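Local coordinates for protein fanconi-associated nuclease 1 homolog (Pseudomonas aeruginosa, PDB 5Y7Q) that is a bacterial homolog of Fanconi-associated nuclease 1, a largely helical protein that carries a VRR-NUC domain and is bound to nucleic acid in this structure, at residues 278-283 against 305-310. Numbering follows the deposited sequence.
Sequences RRVKLL and QSSHPG
The loop 305-310, which joins helix 296-304 to helix 311-321, runs past one side of helix 273-292 and comes closest where the CA atoms of Val280 and Ser306 lie 5.1 Å apart. Val280 points at the loop and carries the largest share of the contact on the helix side. Val280 CG1 lies 3.6 Å from His308 CB and sits at the edge of the imidazole, near the ring plane, while CG2 fits against the backbone N and the hydroxyl of Ser307. The single polar link is made by Ser306, whose OG donates to Val280 O over 3.1 Å. The hydroxyl approaches from above the carbonyl plane, 45° out of it, in a bent arrangement rather than on a lone pair. Ser306 OG, turned away from its own backbone N (chi1 168°), also accepts from His308 N at 3.1 Å, closing an ST turn.

Beyond this turn the His308 ring lies alongside the extended Lys281 chain, the two pointing the same way, with His308 ND1 3.9 Å from Lys281 CB; Pro309 CD lies over one face, toward the rim of the ring, and Phe284 also meets it. At the other end, the Leu283 and Gln305 side chains cross at about a right angle, Leu283 CD1 resting 3.7 Å from Gln305 CG. The guanidinium of Arg279 is directed to Glu276, its salt-bridge partner earlier in the helix.

The contact thus fastens the loop between helices 296-304 and 311-321 to helix 273-292 through van der Waals packing of Val280, Leu283 and the Lys281 chain, plus one hydroxyl bond. Ser306 OG, gripped by one bond given and one received, ties the helix backbone to the turn formed by Ser306 to His308, and the hydroxyl of this buried serine is satisfied on both counts.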
# COMPACT_ATOMS: atom_id res chain seq x y z
N ARG A 278 -10.23 -4.94 6.17
CA ARG A 278 -9.05 -5.79 6.30
C ARG A 278 -9.42 -7.27 6.22
O ARG A 278 -8.78 -8.05 5.49
CB ARG A 278 -8.35 -5.50 7.62
CG ARG A 278 -8.36 -4.04 8.05
CD ARG A 278 -7.05 -3.37 7.71
NE ARG A 278 -5.94 -4.28 7.97
CZ ARG A 278 -4.74 -4.13 7.45
NH1 ARG A 278 -4.50 -3.11 6.64
NH2 ARG A 278 -3.77 -5.01 7.73
N ARG A 279 -10.44 -7.68 6.98
CA ARG A 279 -10.83 -9.08 6.94
C ARG A 279 -11.19 -9.51 5.54
O ARG A 279 -10.75 -10.56 5.04
CB ARG A 279 -12.03 -9.33 7.84
CG ARG A 279 -12.62 -10.69 7.61
CD ARG A 279 -13.62 -11.06 8.66
NE ARG A 279 -14.96 -10.80 8.17
CZ ARG A 279 -15.72 -11.72 7.59
NH1 ARG A 279 -16.94 -11.41 7.15
NH2 ARG A 279 -15.25 -12.96 7.45
N VAL A 280 -12.01 -8.69 4.88
CA VAL A 280 -12.58 -9.03 3.59
C VAL A 280 -11.49 -9.10 2.52
O VAL A 280 -11.50 -9.98 1.65
CB VAL A 280 -13.69 -8.00 3.29
CG1 VAL A 280 -13.31 -7.02 2.17
CG2 VAL A 280 -15.05 -8.69 3.10
N LYS A 281 -10.49 -8.21 2.61
CA LYS A 281 -9.33 -8.31 1.75
C LYS A 281 -8.62 -9.64 1.96
O LYS A 281 -8.25 -10.32 0.99
CB LYS A 281 -8.37 -7.14 2.01
CG LYS A 281 -7.15 -7.12 1.09
CD LYS A 281 -6.21 -5.92 1.38
CE LYS A 281 -5.04 -5.85 0.38
NZ LYS A 281 -3.97 -4.87 0.79
N LEU A 282 -8.47 -10.04 3.22
CA LEU A 282 -7.73 -11.27 3.51
C LEU A 282 -8.43 -12.49 2.91
O LEU A 282 -7.80 -13.31 2.23
CB LEU A 282 -7.57 -11.39 5.01
CG LEU A 282 -6.68 -12.42 5.62
CD1 LEU A 282 -5.27 -12.08 5.28
CD2 LEU A 282 -6.91 -12.33 7.10
N LEU A 283 -9.74 -12.61 3.15
CA LEU A 283 -10.52 -13.64 2.47
C LEU A 283 -10.26 -13.63 0.97
O LEU A 283 -10.04 -14.68 0.36
CB LEU A 283 -12.01 -13.43 2.73
CG LEU A 283 -12.42 -13.83 4.13
CD1 LEU A 283 -13.90 -13.56 4.28
CD2 LEU A 283 -12.11 -15.29 4.35
N GLN A 305 -18.11 -15.05 0.27
CA GLN A 305 -18.31 -14.45 1.60
C GLN A 305 -17.51 -13.16 1.80
O GLN A 305 -17.44 -12.66 2.92
CB GLN A 305 -18.04 -15.46 2.71
CG GLN A 305 -16.62 -15.74 3.03
CD GLN A 305 -16.49 -17.06 3.75
OE1 GLN A 305 -15.92 -17.13 4.85
NE2 GLN A 305 -17.03 -18.12 3.14
N SER A 306 -16.91 -12.62 0.75
CA SER A 306 -16.18 -11.36 0.82
C SER A 306 -16.92 -10.25 0.06
O SER A 306 -17.39 -10.46 -1.07
CB SER A 306 -14.77 -11.53 0.26
OG SER A 306 -14.16 -10.27 0.07
N SER A 307 -17.00 -9.07 0.67
CA SER A 307 -17.55 -7.87 0.03
C SER A 307 -16.47 -7.01 -0.62
O SER A 307 -16.76 -5.89 -1.05
CB SER A 307 -18.36 -7.04 1.04
OG SER A 307 -17.56 -6.53 2.09
N HIS A 308 -15.24 -7.51 -0.66
CA HIS A 308 -14.14 -6.82 -1.31
C HIS A 308 -14.52 -6.44 -2.74
O HIS A 308 -15.21 -7.21 -3.43
CB HIS A 308 -12.90 -7.72 -1.29
CG HIS A 308 -11.64 -7.03 -1.73
ND1 HIS A 308 -10.88 -6.26 -0.88
CD2 HIS A 308 -11.01 -7.01 -2.93
CE1 HIS A 308 -9.84 -5.79 -1.54
NE2 HIS A 308 -9.89 -6.23 -2.78
N PRO A 309 -14.10 -5.27 -3.23
CA PRO A 309 -14.51 -4.86 -4.58
C PRO A 309 -13.95 -5.79 -5.64
O PRO A 309 -12.77 -6.14 -5.63
CB PRO A 309 -13.94 -3.44 -4.69
CG PRO A 309 -12.79 -3.44 -3.75
CD PRO A 309 -13.21 -4.29 -2.59
N GLY A 310 -14.82 -6.23 -6.56
CA GLY A 310 -14.41 -7.18 -7.58
C GLY A 310 -14.49 -8.64 -7.18
O GLY A 310 -14.20 -9.51 -8.02